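Local coordinates for hypothetical protein BA_2335 (Bacillus anthracis, PDB 4H4N) that is of unknown function, a small all-beta protein built from two antiparallel sheets packed against each other, at residues Pro8-Leu19 against Ile36-Thr47. Sequence-based numbering, arbitrary orientation.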
loop_
_atom_site.group_PDB
_atom_site.type_symbol
_atom_site.label_atom_id
_atom_site.label_comp_id
_atom_site.label_asym_id
_atom_site.label_seq_id
_atom_site.Cartn_x
_atom_site.Cartn_y
_atom_site.Cartn_z
ATOM N N PRO A 8 -11.290 -7.598 0.911
ATOM C CA PRO A 8 -10.026 -7.076 1.405
ATOM C C PRO A 8 -8.866 -7.431 0.478
ATOM O O PRO A 8 -8.902 -8.480 -0.179
ATOM C CB PRO A 8 -9.860 -7.810 2.744
ATOM C CG PRO A 8 -11.250 -8.008 3.215
ATOM C CD PRO A 8 -12.038 -8.304 1.971
ATOM N N ILE A 9 -7.897 -6.527 0.371
ATOM C CA ILE A 9 -6.646 -6.804 -0.331
ATOM C C ILE A 9 -5.586 -6.773 0.767
ATOM O O ILE A 9 -5.513 -5.810 1.537
ATOM C CB ILE A 9 -6.308 -5.784 -1.448
ATOM C CG1 ILE A 9 -7.474 -5.605 -2.412
ATOM C CG2 ILE A 9 -5.065 -6.234 -2.193
ATOM C CD1 ILE A 9 -7.291 -4.411 -3.333
ATOM N N ALA A 10 -4.767 -7.824 0.840
ATOM C CA ALA A 10 -3.747 -7.960 1.872
ATOM C C ALA A 10 -2.398 -7.525 1.337
ATOM O O ALA A 10 -2.050 -7.813 0.194
ATOM C CB ALA A 10 -3.679 -9.410 2.347
ATOM N N PHE A 11 -1.615 -6.906 2.216
ATOM C CA PHE A 11 -0.281 -6.405 1.910
ATOM C C PHE A 11 0.697 -6.731 3.022
ATOM O O PHE A 11 0.378 -6.624 4.188
ATOM C CB PHE A 11 -0.314 -4.887 1.732
ATOM C CG PHE A 11 -1.127 -4.457 0.581
ATOM C CD1 PHE A 11 -0.586 -4.481 -0.687
ATOM C CD2 PHE A 11 -2.433 -4.062 0.738
ATOM C CE1 PHE A 11 -1.334 -4.128 -1.783
ATOM C CE2 PHE A 11 -3.188 -3.680 -0.351
ATOM C CZ PHE A 11 -2.639 -3.724 -1.614
ATOM N N LYS A 12 1.900 -7.127 2.641
ATOM C CA LYS A 12 2.972 -7.351 3.599
ATOM C C LYS A 12 3.827 -6.099 3.641
ATOM O O LYS A 12 4.389 -5.681 2.631
ATOM C CB LYS A 12 3.823 -8.549 3.204
ATOM C CG LYS A 12 4.917 -8.851 4.206
ATOM C CD LYS A 12 5.561 -10.196 3.949
ATOM C CE LYS A 12 6.278 -10.240 2.616
ATOM N NZ LYS A 12 6.841 -11.564 2.328
ATOM N N VAL A 13 3.942 -5.500 4.805
ATOM C CA VAL A 13 4.724 -4.302 4.973
ATOM C C VAL A 13 6.054 -4.709 5.590
ATOM O O VAL A 13 6.084 -5.291 6.668
ATOM C CB VAL A 13 4.031 -3.265 5.839
ATOM C CG1 VAL A 13 4.816 -1.965 5.833
ATOM C CG2 VAL A 13 2.588 -3.046 5.370
ATOM N N PRO A 14 7.175 -4.412 4.926
ATOM C CA PRO A 14 8.454 -4.809 5.503
ATOM C C PRO A 14 8.756 -4.092 6.806
ATOM O O PRO A 14 8.128 -3.081 7.135
ATOM C CB PRO A 14 9.467 -4.411 4.416
ATOM C CG PRO A 14 8.693 -4.355 3.166
ATOM C CD PRO A 14 7.335 -3.858 3.574
ATOM N N PRO A 15 9.717 -4.609 7.569
ATOM C CA PRO A 15 10.107 -3.964 8.809
ATOM C C PRO A 15 10.477 -2.505 8.649
ATOM O O PRO A 15 11.113 -2.122 7.665
ATOM C CB PRO A 15 11.355 -4.759 9.244
ATOM C CG PRO A 15 11.185 -6.099 8.607
ATOM C CD PRO A 15 10.547 -5.793 7.291
ATOM N N ASN A 16 10.070 -1.686 9.602
ATOM C CA ASN A 16 10.538 -0.302 9.646
ATOM C C ASN A 16 10.260 0.436 8.351
ATOM O O ASN A 16 11.114 1.177 7.855
ATOM C CB ASN A 16 12.043 -0.294 9.959
ATOM C CG ASN A 16 12.347 -0.969 11.254
ATOM O OD1 ASN A 16 11.806 -0.592 12.279
ATOM N ND2 ASN A 16 13.182 -1.988 11.218
ATOM N N SER A 17 9.056 0.254 7.818
ATOM C CA SER A 17 8.743 0.777 6.505
ATOM C C SER A 17 7.315 1.279 6.410
ATOM O O SER A 17 6.451 0.975 7.232
ATOM C CB SER A 17 8.923 -0.329 5.439
ATOM O OG SER A 17 10.241 -0.823 5.376
ATOM N N LYS A 18 7.086 2.052 5.356
ATOM C CA LYS A 18 5.773 2.463 4.913
ATOM C C LYS A 18 5.553 1.870 3.526
ATOM O O LYS A 18 6.393 2.008 2.643
ATOM C CB LYS A 18 5.679 3.991 4.843
ATOM C CG LYS A 18 4.338 4.483 4.282
ATOM C CD LYS A 18 4.238 5.973 4.125
ATOM C CE LYS A 18 4.144 6.637 5.465
ATOM N NZ LYS A 18 3.682 8.058 5.333
ATOM N N LEU A 19 4.434 1.196 3.336
ATOM C CA LEU A 19 4.029 0.694 2.039
ATOM C C LEU A 19 3.010 1.660 1.446
ATOM O O LEU A 19 2.010 1.981 2.084
ATOM C CB LEU A 19 3.405 -0.683 2.166
ATOM C CG LEU A 19 3.195 -1.418 0.830
ATOM C CD1 LEU A 19 4.508 -1.919 0.247
ATOM C CD2 LEU A 19 2.188 -2.544 0.991
ATOM N N ILE A 36 0.367 2.310 4.452
ATOM C CA ILE A 36 0.366 1.483 5.642
ATOM C C ILE A 36 1.743 1.544 6.282
ATOM O O ILE A 36 2.740 1.296 5.607
ATOM C CB ILE A 36 0.048 0.003 5.320
ATOM C CG1 ILE A 36 -1.194 -0.144 4.416
ATOM C CG2 ILE A 36 -0.068 -0.784 6.621
ATOM C CD1 ILE A 36 -1.320 -1.535 3.811
ATOM N N ILE A 37 1.813 1.829 7.569
ATOM C CA ILE A 37 3.085 1.838 8.261
ATOM C C ILE A 37 3.318 0.566 9.066
ATOM O O ILE A 37 2.389 -0.051 9.587
ATOM C CB ILE A 37 3.278 3.066 9.157
ATOM C CG1 ILE A 37 2.274 3.115 10.277
ATOM C CG2 ILE A 37 3.292 4.339 8.315
ATOM C CD1 ILE A 37 2.529 4.227 11.260
ATOM N N ASN A 38 4.583 0.199 9.174
ATOM C CA ASN A 38 5.023 -0.880 10.032
ATOM C C ASN A 38 6.281 -0.451 10.765
ATOM O O ASN A 38 7.367 -0.504 10.218
ATOM C CB ASN A 38 5.283 -2.153 9.251
ATOM C CG ASN A 38 5.771 -3.265 10.142
ATOM O OD1 ASN A 38 5.584 -3.228 11.366
ATOM N ND2 ASN A 38 6.407 -4.260 9.541
ATOM N N GLN A 39 6.104 -0.041 12.017
ATOM C CA GLN A 39 7.219 0.401 12.824
ATOM C C GLN A 39 8.027 -0.772 13.409
ATOM O O GLN A 39 9.077 -0.534 14.012
ATOM C CB GLN A 39 6.715 1.265 13.983
ATOM C CG GLN A 39 6.000 0.525 15.131
ATOM C CD GLN A 39 4.550 0.192 14.891
ATOM O OE1 GLN A 39 4.005 0.305 13.785
ATOM N NE2 GLN A 39 3.895 -0.199 15.961
ATOM N N LEU A 40 7.516 -1.995 13.301
ATOM C CA LEU A 40 8.150 -3.141 13.909
ATOM C C LEU A 40 9.349 -3.627 13.127
ATOM O O LEU A 40 9.547 -3.300 11.960
ATOM C CB LEU A 40 7.151 -4.285 14.033
ATOM C CG LEU A 40 5.877 -3.942 14.801
ATOM C CD1 LEU A 40 4.933 -5.125 14.800
ATOM C CD2 LEU A 40 6.188 -3.477 16.232
ATOM N N SER A 41 10.141 -4.465 13.785
ATOM C CA SER A 41 11.346 -5.022 13.193
ATOM C C SER A 41 11.094 -6.293 12.400
ATOM O O SER A 41 12.047 -6.855 11.854
ATOM C CB SER A 41 12.379 -5.318 14.280
ATOM O OG SER A 41 11.987 -6.407 15.091
ATOM N N THR A 42 9.832 -6.718 12.333
ATOM C CA THR A 42 9.401 -7.902 11.628
ATOM C C THR A 42 8.357 -7.492 10.592
ATOM O O THR A 42 7.681 -6.480 10.767
ATOM C CB THR A 42 8.777 -8.911 12.636
ATOM O OG1 THR A 42 7.793 -8.235 13.428
ATOM C CG2 THR A 42 9.850 -9.472 13.545
ATOM N N PRO A 43 8.199 -8.280 9.512
ATOM C CA PRO A 43 7.172 -7.942 8.520
ATOM C C PRO A 43 5.800 -8.103 9.112
ATOM O O PRO A 43 5.587 -8.924 10.016
ATOM C CB PRO A 43 7.391 -8.965 7.395
ATOM C CG PRO A 43 8.615 -9.746 7.753
ATOM C CD PRO A 43 8.940 -9.504 9.168
ATOM N N LYS A 44 4.858 -7.315 8.618
ATOM C CA LYS A 44 3.505 -7.362 9.120
ATOM C C LYS A 44 2.502 -7.269 7.988
ATOM O O LYS A 44 2.672 -6.486 7.068
ATOM C CB LYS A 44 3.303 -6.240 10.128
ATOM C CG LYS A 44 4.086 -6.469 11.418
ATOM C CD LYS A 44 3.576 -7.681 12.197
ATOM C CE LYS A 44 4.613 -8.209 13.177
ATOM N NZ LYS A 44 5.596 -9.105 12.547
ATOM N N CYS A 45 1.451 -8.077 8.058
ATOM C CA CYS A 45 0.407 -8.073 7.056
ATOM C C CYS A 45 -0.729 -7.171 7.518
ATOM O O CYS A 45 -1.114 -7.184 8.684
ATOM C CB CYS A 45 -0.094 -9.517 6.832
ATOM S SG CYS A 45 -1.320 -9.724 5.533
ATOM N N GLN A 46 -1.261 -6.385 6.588
ATOM C CA GLN A 46 -2.409 -5.522 6.832
ATOM C C GLN A 46 -3.330 -5.597 5.638
ATOM O O GLN A 46 -2.859 -5.634 4.497
ATOM C CB GLN A 46 -1.946 -4.068 6.997
ATOM C CG GLN A 46 -3.023 -2.998 6.904
ATOM C CD GLN A 46 -3.730 -2.823 8.203
ATOM O OE1 GLN A 46 -3.097 -2.813 9.263
ATOM N NE2 GLN A 46 -5.044 -2.637 8.145
ATOM N N THR A 47 -4.634 -5.592 5.880
ATOM C CA THR A 47 -5.577 -5.516 4.771
ATOM C C THR A 47 -6.117 -4.101 4.558
ATOM O O THR A 47 -6.216 -3.287 5.487
ATOM C CB THR A 47 -6.766 -6.424 4.957
ATOM O OG1 THR A 47 -7.456 -6.054 6.142
ATOM C CG2 THR A 47 -6.339 -7.858 5.024
#
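Paired main chains of Phe11 with Gln46 and Val13 with Lys44, and of Ser17 with Asn38 and Leu19 with Ile36, exemplify how two connected segments can meet in two antiparallel sheets at once. Backbone bonds run through both; Val13 N to Lys44 O is 2.8 Å long and nearly straight at 176°. Between them the register shifts by two residues, across the type II turn of Pro14 to Ser17, and Asn16 with Ser17 opposite Asn38 forms a G1 beta bulge.

Side-chain hydrogen bonds centre on Asn38, whose CG stands anti to the backbone N (chi1 179°), turning the amide toward the other sheet. Asn38 ND2 gives a bond to Thr42 O (2.8 Å), in the amide plane, and another to Val13 O (3.1 Å), which it reaches from above the carbonyl plane and which also receives Lys44 N; Pro14 O is a weak third partner. Asn38 OD1 accepts from Leu40 N at 3.0 Å, closing an Asx turn.

Between the sheets, CG2 of Val13 meets CG2 of Ile36 at 3.7 Å, while Val13 CG1 lies 3.5 Å from Asn38 CB. Ile36 CD1 reaches Phe11 CB at 4.1 Å, the two side chains crossing at about a right angle; the Phe11 ring also packs edge-to-face with Tyr57.

One buried amide, gripped through both its oxygen and its nitrogen, thus ties the 39-43 loop to the strand end at Val13 and joins the two sheets beside their hydrophobic interior.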